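Local coordinates for CYCLIN domain-containing protein (Chaetomium thermophilum, PDB 6Z3U) that probably regulates a cyclin-dependent serine/threonine kinase, as the cyclin H-like subunit of the CDK-activating kinase complex with the kinase and a MAT1-like RING-type partner, at residues 154-157 and 158-162; 252-255 and 256-260; 315-318 and 319-323; 370-373 and 374-378. All blocks are in the same frame, centred on the assembly; numbering follows the deposited sequence.

Interaction 1 (154-157 and 158-162); sequences SDFA and KTFGR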
loop_
_atom_site.group_PDB
_atom_site.type_symbol
_atom_site.label_atom_id
_atom_site.label_comp_id
_atom_site.label_asym_id
_atom_site.label_seq_id
_atom_site.Cartn_x
_atom_site.Cartn_y
_atom_site.Cartn_z
ATOM N N SER A 154 20.916 7.437 7.246
ATOM C CA SER A 154 22.220 8.053 7.019
ATOM C C SER A 154 22.457 8.302 5.535
ATOM O O SER A 154 22.965 9.361 5.150
ATOM C CB SER A 154 23.326 7.172 7.599
ATOM O OG SER A 154 23.369 5.914 6.949
ATOM N N ASP A 155 22.091 7.340 4.684
ATOM C CA ASP A 155 22.248 7.533 3.246
ATOM C C ASP A 155 21.279 8.586 2.724
ATOM O O ASP A 155 21.629 9.378 1.841
ATOM C CB ASP A 155 22.041 6.209 2.506
ATOM C CG ASP A 155 23.112 5.184 2.827
ATOM O OD1 ASP A 155 24.240 5.587 3.182
ATOM O OD2 ASP A 155 22.827 3.972 2.715
ATOM N N PHE A 156 20.051 8.602 3.251
ATOM C CA PHE A 156 19.085 9.616 2.843
ATOM C C PHE A 156 19.586 11.014 3.181
ATOM O O PHE A 156 19.451 11.943 2.377
ATOM C CB PHE A 156 17.733 9.351 3.510
ATOM C CG PHE A 156 16.648 10.294 3.076
ATOM C CD1 PHE A 156 15.788 9.951 2.047
ATOM C CD2 PHE A 156 16.489 11.525 3.693
ATOM C CE1 PHE A 156 14.789 10.815 1.642
ATOM C CE2 PHE A 156 15.493 12.393 3.290
ATOM C CZ PHE A 156 14.642 12.037 2.264
ATOM N N ALA A 157 20.164 11.186 4.373
ATOM C CA ALA A 157 20.689 12.490 4.760
ATOM C C ALA A 157 21.879 12.889 3.898
ATOM O O ALA A 157 22.063 14.078 3.609
ATOM C CB ALA A 157 21.081 12.478 6.238
ATOM N N LYS A 158 22.699 11.917 3.487
ATOM C CA LYS A 158 23.813 12.209 2.590
ATOM C C LYS A 158 23.333 12.901 1.322
ATOM O O LYS A 158 23.850 13.959 0.941
ATOM C CB LYS A 158 24.542 10.916 2.219
ATOM C CG LYS A 158 26.057 11.013 2.230
ATOM C CD LYS A 158 26.769 9.666 1.999
ATOM C CE LYS A 158 26.357 8.905 0.717
ATOM N NZ LYS A 158 24.908 8.557 0.568
ATOM N N THR A 159 22.343 12.310 0.651
ATOM C CA THR A 159 21.925 12.814 -0.652
ATOM C C THR A 159 21.430 14.250 -0.573
ATOM O O THR A 159 21.511 14.988 -1.562
ATOM C CB THR A 159 20.840 11.910 -1.232
ATOM O OG1 THR A 159 19.715 11.887 -0.346
ATOM C CG2 THR A 159 21.364 10.491 -1.410
ATOM N N PHE A 160 20.916 14.670 0.584
ATOM C CA PHE A 160 20.435 16.032 0.773
ATOM C C PHE A 160 21.392 16.875 1.611
ATOM O O PHE A 160 20.985 17.902 2.164
ATOM C CB PHE A 160 19.044 16.011 1.407
ATOM C CG PHE A 160 17.986 15.419 0.520
ATOM C CD1 PHE A 160 17.116 16.233 -0.182
ATOM C CD2 PHE A 160 17.866 14.047 0.384
ATOM C CE1 PHE A 160 16.144 15.691 -0.998
ATOM C CE2 PHE A 160 16.894 13.500 -0.431
ATOM C CZ PHE A 160 16.034 14.323 -1.123
ATOM N N GLY A 161 22.652 16.467 1.707
ATOM C CA GLY A 161 23.636 17.272 2.424
ATOM C C GLY A 161 23.234 17.615 3.838
ATOM O O GLY A 161 23.541 18.711 4.326
ATOM N N ARG A 162 22.547 16.700 4.518
ATOM C CA ARG A 162 22.120 16.901 5.897
ATOM C C ARG A 162 23.097 16.179 6.818
ATOM O O ARG A 162 23.263 14.958 6.720
ATOM C CB ARG A 162 20.696 16.391 6.107
ATOM C CG ARG A 162 20.148 16.619 7.512
ATOM C CD ARG A 162 20.142 18.095 7.888
ATOM N NE ARG A 162 19.350 18.895 6.956
ATOM C CZ ARG A 162 18.104 19.309 7.178
ATOM N NH1 ARG A 162 17.482 19.010 8.311
ATOM N NH2 ARG A 162 17.479 20.032 6.259
#
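A Schellman motif ends helix 153-159, and Ala157 and Arg162 close it: Arg162 N donates to Ala157 O at 2.8 Å in a nearly straight bond. Inside this loop Gly161 N bonds to Lys158 O at 2.9 Å. Gly161 is the C-prime residue, and its positive phi of 54° is a backbone shape that glycine adopts readily. The same turn brings Arg162 CB to 3.9 Å from Ala157 CB; the small methyl of alanine suits this inner position. Within the last turn of the helix, Thr159 OG1 turns back to the carbonyl three residues earlier, donating to Phe156 O at 2.7 Å, with the donor tilted out of the carbonyl plane.

In this cyclin-like region the helix end also carries an aromatic pair. Phe156 and Phe160 form an offset stack, centroids 4.9 Å apart and planes at 24°, in which Phe160 CE2 lies over the rim of one Phe156 face, 3.8 Å from Phe156 CZ. With CG anti to the backbone N (chi1 -176°), Phe156 runs out beside its carbonyl, which in turn meets the edge of the Phe160 ring. Both rings pack on Leu140 of helix 132-146, and Phe156 adds an edge-to-face contact with Phe141. On the exposed side Asp155 and Lys158 lie alongside each other, OD1 and NZ 4.0 Å apart, too far for a salt bridge. Arg162 turns its guanidinium to Glu134, where NH1 forms a salt bridge.

Interaction 2 (252-255 and 256-260); sequences AERL and IQDTF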
loop_
_atom_site.group_PDB
_atom_site.type_symbol
_atom_site.label_atom_id
_atom_site.label_comp_id
_atom_site.label_asym_id
_atom_site.label_seq_id
_atom_site.Cartn_x
_atom_site.Cartn_y
_atom_site.Cartn_z
ATOM N N ALA A 252 -8.632 12.849 -25.680
ATOM C CA ALA A 252 -9.389 12.741 -24.437
ATOM C C ALA A 252 -10.884 12.645 -24.711
ATOM O O ALA A 252 -11.581 11.803 -24.135
ATOM C CB ALA A 252 -9.085 13.936 -23.534
ATOM N N GLU A 253 -11.398 13.511 -25.587
ATOM C CA GLU A 253 -12.812 13.441 -25.937
ATOM C C GLU A 253 -13.137 12.122 -26.626
ATOM O O GLU A 253 -14.189 11.526 -26.377
ATOM C CB GLU A 253 -13.187 14.626 -26.827
ATOM C CG GLU A 253 -13.301 15.943 -26.073
ATOM C CD GLU A 253 -13.610 17.116 -26.982
ATOM O OE1 GLU A 253 -13.919 16.886 -28.170
ATOM O OE2 GLU A 253 -13.538 18.270 -26.507
ATOM N N ARG A 254 -12.226 11.630 -27.467
ATOM C CA ARG A 254 -12.462 10.362 -28.149
ATOM C C ARG A 254 -12.652 9.229 -27.149
ATOM O O ARG A 254 -13.598 8.441 -27.254
ATOM C CB ARG A 254 -11.295 10.054 -29.090
ATOM C CG ARG A 254 -11.405 8.722 -29.827
ATOM C CD ARG A 254 -12.746 8.559 -30.522
ATOM N NE ARG A 254 -12.780 7.366 -31.364
ATOM C CZ ARG A 254 -12.280 7.299 -32.595
ATOM N NH1 ARG A 254 -12.361 6.167 -33.280
ATOM N NH2 ARG A 254 -11.689 8.356 -33.139
ATOM N N LEU A 255 -11.765 9.147 -26.157
ATOM C CA LEU A 255 -11.814 8.042 -25.207
ATOM C C LEU A 255 -13.109 8.063 -24.402
ATOM O O LEU A 255 -13.720 7.013 -24.167
ATOM C CB LEU A 255 -10.595 8.114 -24.288
ATOM C CG LEU A 255 -10.141 6.846 -23.564
ATOM C CD1 LEU A 255 -10.073 5.668 -24.521
ATOM C CD2 LEU A 255 -8.784 7.084 -22.917
ATOM N N ILE A 256 -13.548 9.250 -23.976
ATOM C CA ILE A 256 -14.776 9.353 -23.196
ATOM C C ILE A 256 -15.990 9.016 -24.052
ATOM O O ILE A 256 -16.913 8.329 -23.599
ATOM C CB ILE A 256 -14.903 10.756 -22.570
ATOM C CG1 ILE A 256 -13.710 11.035 -21.652
ATOM C CG2 ILE A 256 -16.214 10.879 -21.801
ATOM C CD1 ILE A 256 -13.656 12.451 -21.122
ATOM N N GLN A 257 -16.017 9.495 -25.299
ATOM C CA GLN A 257 -17.156 9.212 -26.165
ATOM C C GLN A 257 -17.299 7.715 -26.411
ATOM O O GLN A 257 -18.413 7.176 -26.392
ATOM C CB GLN A 257 -17.006 9.945 -27.500
ATOM C CG GLN A 257 -17.014 11.468 -27.427
ATOM C CD GLN A 257 -18.284 12.049 -26.846
ATOM O OE1 GLN A 257 -19.369 11.481 -26.979
ATOM N NE2 GLN A 257 -18.153 13.202 -26.198
ATOM N N ASP A 258 -16.178 7.025 -26.637
ATOM C CA ASP A 258 -16.227 5.611 -26.998
ATOM C C ASP A 258 -16.831 4.769 -25.880
ATOM O O ASP A 258 -17.725 3.949 -26.120
ATOM C CB ASP A 258 -14.820 5.115 -27.340
ATOM C CG ASP A 258 -14.420 5.423 -28.774
ATOM O OD1 ASP A 258 -15.193 6.107 -29.481
ATOM O OD2 ASP A 258 -13.331 4.977 -29.194
ATOM N N THR A 259 -16.356 4.955 -24.646
ATOM C CA THR A 259 -16.796 4.090 -23.556
ATOM C C THR A 259 -18.280 4.275 -23.259
ATOM O O THR A 259 -18.980 3.301 -22.956
ATOM C CB THR A 259 -15.969 4.365 -22.299
ATOM O OG1 THR A 259 -16.178 5.715 -21.870
ATOM C CG2 THR A 259 -14.492 4.149 -22.582
ATOM N N PHE A 260 -18.780 5.509 -23.346
ATOM C CA PHE A 260 -20.194 5.756 -23.091
ATOM C C PHE A 260 -21.064 5.453 -24.304
ATOM O O PHE A 260 -22.265 5.207 -24.144
ATOM C CB PHE A 260 -20.403 7.208 -22.659
ATOM C CG PHE A 260 -20.066 7.464 -21.220
ATOM C CD1 PHE A 260 -21.005 7.257 -20.224
ATOM C CD2 PHE A 260 -18.806 7.911 -20.861
ATOM C CE1 PHE A 260 -20.693 7.492 -18.899
ATOM C CE2 PHE A 260 -18.489 8.147 -19.539
ATOM C CZ PHE A 260 -19.434 7.937 -18.557
#
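Arg254 and Asp258, one helical turn apart, join in a salt bridge on a partly exposed flank of helix 249-261, where Leu202 lies against both side chains. Arg254 NE stands 3.3 Å from Asp258 OD2, which it meets on the syn side but 29° out of the carboxylate plane; a second, weak bond runs from NE to Asp258 OD1. The guanidinium presents its edge, and the two planes are steeply turned against each other, so the pair does not make the flat, two-nitrogen grip of an ideal arginine-carboxylate pair. The bend at chi2 (51°) carries the Arg254 chain forward along the helix until NE comes up to the carboxylate. Its NH2 is left for a stronger partner, Asp204, with which it forms a second salt bridge; an arginine suits a place between two acids because its nitrogens point in different directions. Glu253, pointing away from the following turn, is on the solvent side, a natural place for a charge.

The tight side is made by the buried Ala252, Leu255 and Ile256. Ile256 packs against Leu319 of helix 313-330, and Leu255 turns instead to helix 189-200, against Ala195 and Glu198. Between the two regions Gln257, bent at chi2, folds back over the Glu253 carbonyl and leans on Arg315 and Leu319. Thr259 and Phe260 reach Phe55 and Arg15 of the RING-type domain-containing chain. The whole is an amphipathic helix with an i to i+4 salt bridge, here part of the all-helical C-terminal cyclin domain.

Interaction 3 (315-318 and 319-323); sequences RDKV and LGTIE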
loop_
_atom_site.group_PDB
_atom_site.type_symbol
_atom_site.label_atom_id
_atom_site.label_comp_id
_atom_site.label_asym_id
_atom_site.label_seq_id
_atom_site.Cartn_x
_atom_site.Cartn_y
_atom_site.Cartn_z
ATOM N N ARG A 315 -22.430 10.866 -18.996
ATOM C CA ARG A 315 -21.338 11.261 -19.879
ATOM C C ARG A 315 -21.124 12.768 -19.829
ATOM O O ARG A 315 -19.985 13.239 -19.740
ATOM C CB ARG A 315 -21.624 10.798 -21.308
ATOM C CG ARG A 315 -20.580 11.226 -22.333
ATOM C CD ARG A 315 -21.012 10.878 -23.750
ATOM N NE ARG A 315 -22.192 11.628 -24.176
ATOM C CZ ARG A 315 -22.150 12.805 -24.795
ATOM N NH1 ARG A 315 -20.987 13.380 -25.065
ATOM N NH2 ARG A 315 -23.277 13.411 -25.146
ATOM N N ASP A 316 -22.211 13.542 -19.886
ATOM C CA ASP A 316 -22.083 14.994 -19.830
ATOM C C ASP A 316 -21.558 15.451 -18.473
ATOM O O ASP A 316 -20.789 16.417 -18.394
ATOM C CB ASP A 316 -23.430 15.652 -20.138
ATOM C CG ASP A 316 -23.877 15.427 -21.573
ATOM O OD1 ASP A 316 -23.012 15.155 -22.434
ATOM O OD2 ASP A 316 -25.093 15.528 -21.843
ATOM N N LYS A 317 -21.960 14.774 -17.392
ATOM C CA LYS A 317 -21.467 15.147 -16.070
ATOM C C LYS A 317 -19.993 14.799 -15.896
ATOM O O LYS A 317 -19.270 15.514 -15.192
ATOM C CB LYS A 317 -22.295 14.466 -14.979
ATOM C CG LYS A 317 -21.950 14.925 -13.564
ATOM C CD LYS A 317 -22.279 16.392 -13.327
ATOM C CE LYS A 317 -22.019 16.789 -11.878
ATOM N NZ LYS A 317 -20.560 16.881 -11.577
ATOM N N VAL A 318 -19.531 13.714 -16.515
ATOM C CA VAL A 318 -18.109 13.391 -16.465
ATOM C C VAL A 318 -17.310 14.415 -17.262
ATOM O O VAL A 318 -16.300 14.945 -16.786
ATOM C CB VAL A 318 -17.868 11.958 -16.975
ATOM C CG1 VAL A 318 -16.418 11.771 -17.402
ATOM C CG2 VAL A 318 -18.243 10.948 -15.898
ATOM N N LEU A 319 -17.758 14.718 -18.482
ATOM C CA LEU A 319 -17.070 15.716 -19.295
ATOM C C LEU A 319 -16.996 17.056 -18.576
ATOM O O LEU A 319 -15.971 17.744 -18.631
ATOM C CB LEU A 319 -17.770 15.868 -20.644
ATOM C CG LEU A 319 -17.460 14.780 -21.673
ATOM C CD1 LEU A 319 -18.402 14.869 -22.864
ATOM C CD2 LEU A 319 -16.013 14.884 -22.132
ATOM N N GLY A 320 -18.082 17.451 -17.909
ATOM C CA GLY A 320 -18.049 18.682 -17.137
ATOM C C GLY A 320 -17.060 18.621 -15.989
ATOM O O GLY A 320 -16.419 19.621 -15.655
ATOM N N THR A 321 -16.925 17.448 -15.366
ATOM C CA THR A 321 -15.971 17.299 -14.272
ATOM C C THR A 321 -14.535 17.387 -14.776
ATOM O O THR A 321 -13.693 18.043 -14.153
ATOM C CB THR A 321 -16.200 15.972 -13.548
ATOM O OG1 THR A 321 -17.550 15.909 -13.071
ATOM C CG2 THR A 321 -15.246 15.833 -12.370
ATOM N N ILE A 322 -14.234 16.723 -15.896
ATOM C CA ILE A 322 -12.888 16.795 -16.458
ATOM C C ILE A 322 -12.556 18.230 -16.852
ATOM O O ILE A 322 -11.427 18.696 -16.661
ATOM C CB ILE A 322 -12.749 15.841 -17.659
ATOM C CG1 ILE A 322 -13.143 14.411 -17.276
ATOM C CG2 ILE A 322 -11.322 15.872 -18.195
ATOM C CD1 ILE A 322 -12.291 13.804 -16.195
ATOM N N GLU A 323 -13.536 18.953 -17.403
ATOM C CA GLU A 323 -13.294 20.337 -17.799
ATOM C C GLU A 323 -12.991 21.202 -16.581
ATOM O O GLU A 323 -12.149 22.105 -16.644
ATOM C CB GLU A 323 -14.503 20.881 -18.560
ATOM C CG GLU A 323 -14.204 22.077 -19.459
ATOM C CD GLU A 323 -13.188 21.760 -20.541
ATOM O OE1 GLU A 323 -12.302 22.603 -20.795
ATOM O OE2 GLU A 323 -13.274 20.663 -21.133
#
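Lys317 O accepts twice from Thr321. Thr321 N bonds to it at 3.0 Å, in the ordinary helical pattern, and Thr321 OG1 bonds to it at 2.8 Å; the two donors come from opposite faces of the carbonyl plane. The hydroxyl gets there because OG1 stands anti to its own carbonyl carbon (chi1 -57°), which turns it back toward the preceding turn. Threonine is well suited to this buried place: the helix itself supplies an acceptor for its hydroxyl, and the rest of the side chain can pack.

Next to this pair, Val318 and Ile322 line the buried flank, CG1 to CG1 at 4.2 Å. Beside them Leu319 lies alongside Arg315, CD1 3.7 Å from NH1, and meets the guanidinium obliquely. Arg315 NH2 also lies 3.2 Å from Asp316 OD1, but this oxygen sits over a face of the guanidinium, so the attraction is one of charge without a directed N-H.

A wider shell fixes these groups. Thr321 and Ile322 rest on Gln238 of helix 236-247, Ile322 also on Leu241 and Ala242. Lys317, bent at chi2 and chi4, sends NZ to a salt bridge with Asp64 of the RING-type domain-containing chain, whose Phe61 gives a cation-pi contact and also touches Thr321; Leu58 of that chain packs on Val318. The arrangement belongs to a helix of the all-helical C-terminal cyclin domain that packs on helices 236-247 and 249-261 and also takes part in the contact with the RING-type chain.

Interaction 4 (370-373 and 374-378); sequences ELQR and IRREQ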
loop_
_atom_site.group_PDB
_atom_site.type_symbol
_atom_site.label_atom_id
_atom_site.label_comp_id
_atom_site.label_asym_id
_atom_site.label_seq_id
_atom_site.Cartn_x
_atom_site.Cartn_y
_atom_site.Cartn_z
ATOM N N GLU A 370 13.913 18.725 19.720
ATOM C CA GLU A 370 13.569 19.000 21.112
ATOM C C GLU A 370 12.160 18.517 21.432
ATOM O O GLU A 370 11.928 17.928 22.493
ATOM C CB GLU A 370 13.700 20.493 21.406
ATOM C CG GLU A 370 15.138 20.991 21.496
ATOM C CD GLU A 370 15.915 20.375 22.653
ATOM O OE1 GLU A 370 16.840 19.577 22.391
ATOM O OE2 GLU A 370 15.595 20.686 23.821
ATOM N N LEU A 371 11.207 18.760 20.530
ATOM C CA LEU A 371 9.859 18.237 20.727
ATOM C C LEU A 371 9.895 16.734 20.979
ATOM O O LEU A 371 9.202 16.225 21.867
ATOM C CB LEU A 371 8.993 18.554 19.507
ATOM C CG LEU A 371 7.484 18.713 19.726
ATOM C CD1 LEU A 371 6.745 18.669 18.389
ATOM C CD2 LEU A 371 6.934 17.663 20.673
ATOM N N GLN A 372 10.706 16.009 20.208
ATOM C CA GLN A 372 10.828 14.570 20.415
ATOM C C GLN A 372 11.501 14.256 21.746
ATOM O O GLN A 372 11.118 13.300 22.429
ATOM C CB GLN A 372 11.608 13.947 19.257
ATOM C CG GLN A 372 11.649 12.427 19.286
ATOM C CD GLN A 372 12.358 11.827 18.083
ATOM O OE1 GLN A 372 12.036 10.720 17.652
ATOM N NE2 GLN A 372 13.330 12.552 17.538
ATOM N N ARG A 373 12.503 15.048 22.132
ATOM C CA ARG A 373 13.239 14.770 23.362
ATOM C C ARG A 373 12.321 14.832 24.576
ATOM O O ARG A 373 12.344 13.943 25.434
ATOM C CB ARG A 373 14.396 15.760 23.520
ATOM C CG ARG A 373 15.410 15.364 24.588
ATOM C CD ARG A 373 16.128 16.569 25.194
ATOM N NE ARG A 373 15.643 16.880 26.540
ATOM C CZ ARG A 373 14.933 17.957 26.874
ATOM N NH1 ARG A 373 14.549 18.123 28.134
ATOM N NH2 ARG A 373 14.605 18.872 25.968
ATOM N N ILE A 374 11.507 15.885 24.668
ATOM C CA ILE A 374 10.683 16.072 25.856
ATOM C C ILE A 374 9.532 15.077 25.882
ATOM O O ILE A 374 9.065 14.688 26.959
ATOM C CB ILE A 374 10.174 17.525 25.926
ATOM C CG1 ILE A 374 9.109 17.771 24.854
ATOM C CG2 ILE A 374 11.333 18.507 25.765
ATOM C CD1 ILE A 374 8.777 19.241 24.642
ATOM N N ARG A 375 9.053 14.646 24.714
ATOM C CA ARG A 375 7.959 13.682 24.684
ATOM C C ARG A 375 8.436 12.269 24.995
ATOM O O ARG A 375 7.655 11.460 25.507
ATOM C CB ARG A 375 7.252 13.732 23.326
ATOM C CG ARG A 375 6.474 15.027 23.118
ATOM C CD ARG A 375 5.338 14.887 22.116
ATOM N NE ARG A 375 4.269 15.841 22.408
ATOM C CZ ARG A 375 3.372 16.270 21.526
ATOM N NH1 ARG A 375 3.403 15.846 20.270
ATOM N NH2 ARG A 375 2.439 17.136 21.903
ATOM N N ARG A 376 9.700 11.954 24.702
ATOM C CA ARG A 376 10.248 10.673 25.135
ATOM C C ARG A 376 10.513 10.672 26.636
ATOM O O ARG A 376 10.213 9.691 27.325
ATOM C CB ARG A 376 11.532 10.356 24.370
ATOM C CG ARG A 376 11.312 9.957 22.920
ATOM C CD ARG A 376 12.601 9.471 22.274
ATOM N NE ARG A 376 12.441 9.227 20.842
ATOM C CZ ARG A 376 11.965 8.102 20.315
ATOM N NH1 ARG A 376 11.590 7.097 21.096
ATOM N NH2 ARG A 376 11.861 7.984 18.998
ATOM N N GLU A 377 11.076 11.766 27.158
ATOM C CA GLU A 377 11.332 11.856 28.591
ATOM C C GLU A 377 10.040 11.956 29.394
ATOM O O GLU A 377 9.986 11.484 30.535
ATOM C CB GLU A 377 12.239 13.052 28.880
ATOM C CG GLU A 377 13.634 12.922 28.277
ATOM C CD GLU A 377 14.503 14.139 28.533
ATOM O OE1 GLU A 377 15.568 14.253 27.889
ATOM O OE2 GLU A 377 14.123 14.982 29.374
ATOM N N GLN A 378 8.993 12.565 28.825
ATOM C CA GLN A 378 7.706 12.608 29.511
ATOM C C GLN A 378 7.076 11.224 29.625
ATOM O O GLN A 378 6.379 10.942 30.606
ATOM C CB GLN A 378 6.748 13.554 28.786
ATOM C CG GLN A 378 6.914 15.016 29.150
ATOM C CD GLN A 378 6.178 15.939 28.197
ATOM O OE1 GLN A 378 5.779 15.534 27.105
ATOM N NE2 GLN A 378 5.989 17.187 28.612
#
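Arg373 and Glu377 form the i to i+4 arm of a salt-bridge network on helix 368-380, and Glu370 supplies the other, i to i+3, arm. From CB, a chi1 of -167° swings the Arg373 chain out beside its own carbonyl, and CG comes 3.5 Å from Glu377 OE1. CD passes the same oxygen. NE then donates to Glu377 OE1 at 3.0 Å, reaching it from above the carboxylate plane, and the guanidinium and carboxylate planes are steeply turned, 72° apart. NH1 adds a weak bond to Glu377 OE2. At the far corner NH2 makes a salt bridge with Glu370 OE2 and also lies beside the methyl Ile374 CG2. Arginine suits this middle place because three nitrogens serve two acids, one on each adjoining turn, while Ile374 gives its flat group an apolar neighbour.

The other flank of the helix holds a second i to i+4 pair. Gln372 and Arg376 run alongside each other, both extended, though the amide and guanidinium planes are turned 41° apart. Arg376 NH1 goes on to Gln127 of the kinase chain. Leu371, the buried member, packs on Tyr130, and its CD2 lies over one face of the Arg375 guanidinium; Arg375 NH2 bridges to Glu82 of the kinase chain. Arginines on this flank thus serve the cyclin-kinase contact, their long stems lying on the helix before the charged ends leave it. Arg376 NH2 meets Gln372 OE1 at 3.1 Å, from above the plane of the amide carbonyl.

How the interactions relate
From the N terminus the four contacts follow in series, and none nests in or crosses another. Interactions 2 to 4 each span about two turns of one helix, whereas interaction 1, in the cyclin-like range, runs from helix 153-159 into the following turn. Interactions 2 and 3 lie on helices 249-261 and 313-330, consecutive among the modelled helices though separated by an unmodelled gap, and touch: Phe260 CG is 3.7 Å from Arg315 CB. Both also face the RING-type chain. Interaction 4, on helix 368-380, faces the kinase instead. Its centre lies 24 Å from that of interaction 1, but about 51 Å from that of interaction 3, across the chain's centre.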